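Local coordinates for globin protein (Ramazzottius varieornatus, PDB 5ZIQ) that is a globin of uncertain function that binds heme with hexacoordinated iron and may bind or carry oxygen, at residues T140-A143 with D144-T147. Residues are numbered along the deposited sequence; the frame is centred on the assembly and turned at random.
Sequences TTLA and DAYT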
ATOM      1  N   THR A 140      -0.602 -12.650  -5.233  1.00 18.13           N
ATOM      2  CA  THR A 140      -1.354 -13.754  -4.631  1.00 20.95           C
ATOM      3  C   THR A 140      -2.827 -13.681  -5.021  1.00 19.63           C
ATOM      4  O   THR A 140      -3.450 -14.695  -5.350  1.00 22.83           O
ATOM      5  CB  THR A 140      -1.195 -13.765  -3.095  1.00 24.85           C
ATOM      6  OG1 THR A 140       0.195 -13.714  -2.767  1.00 29.35           O
ATOM      7  CG2 THR A 140      -1.793 -15.023  -2.474  1.00 30.08           C
ATOM      8  N   THR A 141      -3.376 -12.474  -5.018  1.00 17.29           N
ATOM      9  CA  THR A 141      -4.799 -12.290  -5.253  1.00 18.12           C
ATOM     10  C   THR A 141      -5.118 -12.356  -6.736  1.00 17.72           C
ATOM     11  O   THR A 141      -6.083 -13.005  -7.148  1.00 20.38           O
ATOM     12  CB  THR A 141      -5.257 -10.939  -4.671  1.00 18.93           C
ATOM     13  OG1 THR A 141      -4.953 -10.913  -3.270  1.00 21.66           O
ATOM     14  CG2 THR A 141      -6.733 -10.706  -4.887  1.00 21.41           C
ATOM     15  N   LEU A 142      -4.319 -11.656  -7.541  1.00 15.23           N
ATOM     16  CA  LEU A 142      -4.571 -11.614  -8.973  1.00 14.94           C
ATOM     17  C   LEU A 142      -4.125 -12.886  -9.696  1.00 16.15           C
ATOM     18  O   LEU A 142      -4.621 -13.177 -10.785  1.00 18.25           O
ATOM     19  CB  LEU A 142      -3.898 -10.373  -9.588  1.00 14.56           C
ATOM     20  CG  LEU A 142      -4.487  -9.001  -9.212  1.00 14.15           C
ATOM     21  CD1 LEU A 142      -3.595  -7.879  -9.716  1.00 16.05           C
ATOM     22  CD2 LEU A 142      -5.884  -8.844  -9.795  1.00 15.36           C
ATOM     23  N   ALA A 143      -3.188 -13.628  -9.089  1.00 17.08           N
ATOM     24  CA  ALA A 143      -2.692 -14.913  -9.636  1.00 18.98           C
ATOM     25  C   ALA A 143      -2.256 -14.739 -11.105  1.00 19.72           C
ATOM     26  O   ALA A 143      -1.431 -13.852 -11.377  1.00 19.89           O
ATOM     27  CB  ALA A 143      -3.721 -16.034  -9.434  1.00 21.55           C
ATOM     28  N   ASP A 144      -2.827 -15.493 -12.050  1.00 22.23           N
ATOM     29  CA  ASP A 144      -2.440 -15.359 -13.480  1.00 23.75           C
ATOM     30  C   ASP A 144      -2.716 -13.994 -14.111  1.00 22.69           C
ATOM     31  O   ASP A 144      -2.079 -13.642 -15.110  1.00 26.38           O
ATOM     32  CB  ASP A 144      -3.041 -16.472 -14.356  1.00 29.14           C
ATOM     33  CG  ASP A 144      -2.424 -17.837 -14.084  1.00 33.87           C
ATOM     34  OD1 ASP A 144      -1.538 -17.955 -13.202  1.00 34.03           O
ATOM     35  OD2 ASP A 144      -2.839 -18.803 -14.754  1.00 39.70           O
ATOM     36  N   ALA A 145      -3.641 -13.231 -13.527  1.00 20.09           N
ATOM     37  CA  ALA A 145      -3.893 -11.859 -13.967  1.00 19.59           C
ATOM     38  C   ALA A 145      -2.735 -10.908 -13.624  1.00 19.31           C
ATOM     39  O   ALA A 145      -2.677  -9.814 -14.161  1.00 19.12           O
ATOM     40  CB  ALA A 145      -5.209 -11.326 -13.410  1.00 20.63           C
ATOM     41  N   TYR A 146      -1.840 -11.312 -12.724  1.00 17.56           N
ATOM     42  CA  TYR A 146      -0.621 -10.530 -12.459  1.00 14.79           C
ATOM     43  C   TYR A 146       0.413 -10.877 -13.544  1.00 15.92           C
ATOM     44  O   TYR A 146       1.339 -11.673 -13.351  1.00 18.06           O
ATOM     45  CB  TYR A 146      -0.100 -10.770 -11.042  1.00 15.86           C
ATOM     46  CG  TYR A 146       1.009  -9.854 -10.603  1.00 14.65           C
ATOM     47  CD1 TYR A 146       0.736  -8.558 -10.145  1.00 15.29           C
ATOM     48  CD2 TYR A 146       2.331 -10.280 -10.618  1.00 15.79           C
ATOM     49  CE1 TYR A 146       1.759  -7.721  -9.733  1.00 15.29           C
ATOM     50  CE2 TYR A 146       3.364  -9.464 -10.183  1.00 15.35           C
ATOM     51  CZ  TYR A 146       3.071  -8.178  -9.746  1.00 14.73           C
ATOM     52  OH  TYR A 146       4.087  -7.367  -9.314  1.00 17.51           O
ATOM     53  N   THR A 147       0.203 -10.281 -14.706  1.00 14.76           N
ATOM     54  CA  THR A 147       1.026 -10.528 -15.889  1.00 14.48           C
ATOM     55  C   THR A 147       2.349  -9.766 -15.787  1.00 13.62           C
ATOM     56  O   THR A 147       2.514  -8.917 -14.908  1.00 13.53           O
ATOM     57  CB  THR A 147       0.289 -10.057 -17.164  1.00 16.02           C
ATOM     58  OG1 THR A 147       0.025  -8.661 -17.046  1.00 16.12           O
ATOM     59  CG2 THR A 147      -1.044 -10.790 -17.357  1.00 18.36           C
TER
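L142 and A145 are tied together where helix 127-142 gives out: the amide of A145 donates to L142 O at 2.9 Å, through a rather bent N-H...O angle of 139°. One residue on, Y146 N bonds to A143 O, also at 2.9 Å but straighter (154°). These two bonds close successive overlapping turns. In the first, A143 and D144 occupy the central positions; A143, with positive phi, followed by D144 in helical geometry, makes it a type II' turn. D144 and A145 are central in the second, a short piece of 3-10 geometry. The chain then bends again in an inverse gamma turn centred on Y146, closed by a weak bond from T147 N to A145 O.

The apolar contacts centre on L142: its CB stands 4.1 Å from Y146 CB and 4.2 Å from A145 CB, while the methyl of A145 also leans on L142 O at 3.3 Å. The Y146 ring is carried away from the turn, its CG anti to the backbone N (chi1 -171°). L142 CD1 meets this ring at its edge, near the ring plane, rather than over a face.

This is the GH corner of the globin fold, at the surface and away from the heme. T147 starts the next helix as its N-cap, its OG1 hydrogen-bonded to M150 N. L142 is buried, reaching S34 and T37 of helix 25-38 and Y154 of helix 148-170. The Y146 side chain bridges the two helices joined by the corner, touching V135, L138 and Q139 of helix 127-142 as well as E151 and Y154 of helix 148-170.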